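Local coordinates for tudor and KH domain-containing protein homolog (Bombyx mori, PDB 5VQH) that takes part in primary piRNA biogenesis, its Tudor domain binding symmetrically dimethylated arginines of the Piwi proteins Siwi and Ago3 to help silence transposons in the germline, at residues A[22-27]-A[185-190]. Numbering follows the deposited sequence.
Sequences SIEVYV and WKALVS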
loop_
_atom_site.group_PDB
_atom_site.type_symbol
_atom_site.label_atom_id
_atom_site.label_comp_id
_atom_site.label_asym_id
_atom_site.label_seq_id
_atom_site.Cartn_x
_atom_site.Cartn_y
_atom_site.Cartn_z
ATOM N N SER A 22 18.231 10.039 4.062
ATOM C CA SER A 22 17.008 9.992 3.382
ATOM C C SER A 22 17.138 9.012 2.218
ATOM O O SER A 22 18.245 8.780 1.716
ATOM C CB SER A 22 16.721 11.363 2.835
ATOM O OG SER A 22 17.537 11.584 1.706
ATOM N N ILE A 23 16.001 8.480 1.767
ATOM C CA ILE A 23 15.976 7.557 0.638
ATOM C C ILE A 23 14.934 7.927 -0.387
ATOM O O ILE A 23 14.135 8.834 -0.183
ATOM C CB ILE A 23 15.737 6.102 1.079
ATOM C CG1 ILE A 23 14.470 5.991 1.899
ATOM C CG2 ILE A 23 16.915 5.609 1.889
ATOM C CD1 ILE A 23 13.862 4.618 1.787
ATOM N N GLU A 24 14.962 7.219 -1.503
ATOM C CA GLU A 24 14.035 7.473 -2.553
ATOM C C GLU A 24 12.935 6.402 -2.601
ATOM O O GLU A 24 13.213 5.196 -2.484
ATOM C CB GLU A 24 14.778 7.527 -3.854
ATOM C CG GLU A 24 14.834 8.894 -4.518
ATOM C CD GLU A 24 15.826 8.884 -5.664
ATOM O OE1 GLU A 24 15.373 8.765 -6.850
ATOM O OE2 GLU A 24 17.060 8.914 -5.344
ATOM N N VAL A 25 11.695 6.870 -2.783
ATOM C CA VAL A 25 10.493 6.036 -2.721
ATOM C C VAL A 25 9.500 6.509 -3.757
ATOM O O VAL A 25 9.586 7.647 -4.196
ATOM C CB VAL A 25 9.792 6.156 -1.362
ATOM C CG1 VAL A 25 10.714 5.758 -0.225
ATOM C CG2 VAL A 25 9.293 7.566 -1.111
ATOM N N TYR A 26 8.591 5.623 -4.167
ATOM C CA TYR A 26 7.362 5.992 -4.907
ATOM C C TYR A 26 6.218 5.832 -3.917
ATOM O O TYR A 26 6.202 4.858 -3.151
ATOM C CB TYR A 26 7.090 5.052 -6.056
ATOM C CG TYR A 26 8.209 4.896 -7.047
ATOM C CD1 TYR A 26 8.578 5.951 -7.891
ATOM C CD2 TYR A 26 8.873 3.692 -7.180
ATOM C CE1 TYR A 26 9.622 5.820 -8.808
ATOM C CE2 TYR A 26 9.890 3.527 -8.103
ATOM C CZ TYR A 26 10.259 4.585 -8.919
ATOM O OH TYR A 26 11.260 4.400 -9.832
ATOM N N VAL A 27 5.285 6.781 -3.904
ATOM C CA VAL A 27 4.039 6.620 -3.153
ATOM C C VAL A 27 3.109 5.807 -4.033
ATOM O O VAL A 27 2.853 6.150 -5.193
ATOM C CB VAL A 27 3.432 7.941 -2.799
ATOM C CG1 VAL A 27 2.079 7.739 -2.149
ATOM C CG2 VAL A 27 4.369 8.692 -1.876
ATOM N N TRP A 185 4.494 6.440 -10.469
ATOM C CA TRP A 185 5.943 6.262 -10.427
ATOM C C TRP A 185 6.748 7.587 -10.463
ATOM O O TRP A 185 7.658 7.762 -11.266
ATOM C CB TRP A 185 6.374 5.314 -11.538
ATOM C CG TRP A 185 5.527 4.120 -11.555
ATOM C CD1 TRP A 185 4.407 3.911 -12.325
ATOM C CD2 TRP A 185 5.666 2.963 -10.732
ATOM N NE1 TRP A 185 3.864 2.686 -12.044
ATOM C CE2 TRP A 185 4.611 2.088 -11.059
ATOM C CE3 TRP A 185 6.584 2.573 -9.751
ATOM C CZ2 TRP A 185 4.456 0.832 -10.437
ATOM C CZ3 TRP A 185 6.425 1.330 -9.128
ATOM C CH2 TRP A 185 5.377 0.473 -9.478
ATOM N N LYS A 186 6.405 8.502 -9.571
ATOM C CA LYS A 186 7.247 9.659 -9.311
ATOM C C LYS A 186 8.126 9.447 -8.052
ATOM O O LYS A 186 7.621 9.360 -6.924
ATOM C CB LYS A 186 6.384 10.892 -9.120
ATOM C CG LYS A 186 7.123 12.101 -8.566
ATOM C CD LYS A 186 8.095 12.646 -9.602
ATOM C CE LYS A 186 8.501 14.084 -9.300
ATOM N NZ LYS A 186 9.043 14.724 -10.526
ATOM N N ALA A 187 9.435 9.359 -8.263
ATOM C CA ALA A 187 10.384 9.176 -7.188
ATOM C C ALA A 187 10.450 10.415 -6.290
ATOM O O ALA A 187 10.450 11.548 -6.770
ATOM C CB ALA A 187 11.737 8.890 -7.766
ATOM N N LEU A 188 10.454 10.194 -4.991
ATOM C CA LEU A 188 10.515 11.278 -4.024
ATOM C C LEU A 188 11.559 10.918 -2.988
ATOM O O LEU A 188 11.919 9.753 -2.877
ATOM C CB LEU A 188 9.175 11.446 -3.309
ATOM C CG LEU A 188 7.985 11.963 -4.108
ATOM C CD1 LEU A 188 6.744 11.878 -3.269
ATOM C CD2 LEU A 188 8.206 13.414 -4.515
ATOM N N VAL A 189 12.016 11.911 -2.235
ATOM C CA VAL A 189 12.945 11.697 -1.162
ATOM C C VAL A 189 12.171 11.616 0.111
ATOM O O VAL A 189 11.324 12.455 0.352
ATOM C CB VAL A 189 13.987 12.820 -1.120
ATOM C CG1 VAL A 189 14.925 12.694 0.078
ATOM C CG2 VAL A 189 14.812 12.722 -2.392
ATOM N N SER A 190 12.457 10.588 0.911
ATOM C CA SER A 190 11.799 10.339 2.185
ATOM C C SER A 190 12.750 10.400 3.357
ATOM O O SER A 190 13.737 9.683 3.371
ATOM C CB SER A 190 11.217 8.939 2.172
ATOM O OG SER A 190 10.774 8.624 3.473
HETATM O O HOH W 1 5.475 9.306 -5.458
HETATM O O HOH W 2 3.846 5.486 -7.720
#
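Ile23 and Ser190 join through two backbone hydrogen bonds, Ser190 N to Ile23 O being the shorter at 2.7 Å. Val25 and Leu188 form the next hydrogen-bonded pair. Leu188 N reaches Val25 O at 2.8 Å, and Val25 N returns a bond to Leu188 O. Past this pair, one water links Val27 N to Lys186 O. Another donates to Val27 O and accepts from Trp185 N. Glu24 CA also lies 3.1 Å from Leu188 O, a CA-H...O contact.

Trp185 turns the edge of its six-membered ring onto one face of Tyr26, with CE3 3.6 Å from Tyr26 CD2. The planes stand at 77°, a T-shaped stack. Tyr26 CG is anti to its own carbonyl carbon (chi1 -55°), which brings the ring over to 185-187. The Lys186 carbonyl carbon sits in plane at the ring edge, and Tyr26 CE1 lies 3.9 Å from Ala187 CB. With an alanine in place of Tyr26, the indole edge would probably lose the face it rests on and Ala187 CB its aromatic neighbour. On the sheet face carrying Val25, Leu188 and Ser190, Val25 CG1 packs on Ser190 CB. Val27 CG2 lies 4.2 Å from Leu188 CD1.

The side chain of Trp185 is about 5 Å from the bound dimethylarginine, near the pocket but not lining it. Strands 23-30 and 187-198 pair antiparallel here in the SN-like (OB-fold) part of an extended Tudor domain.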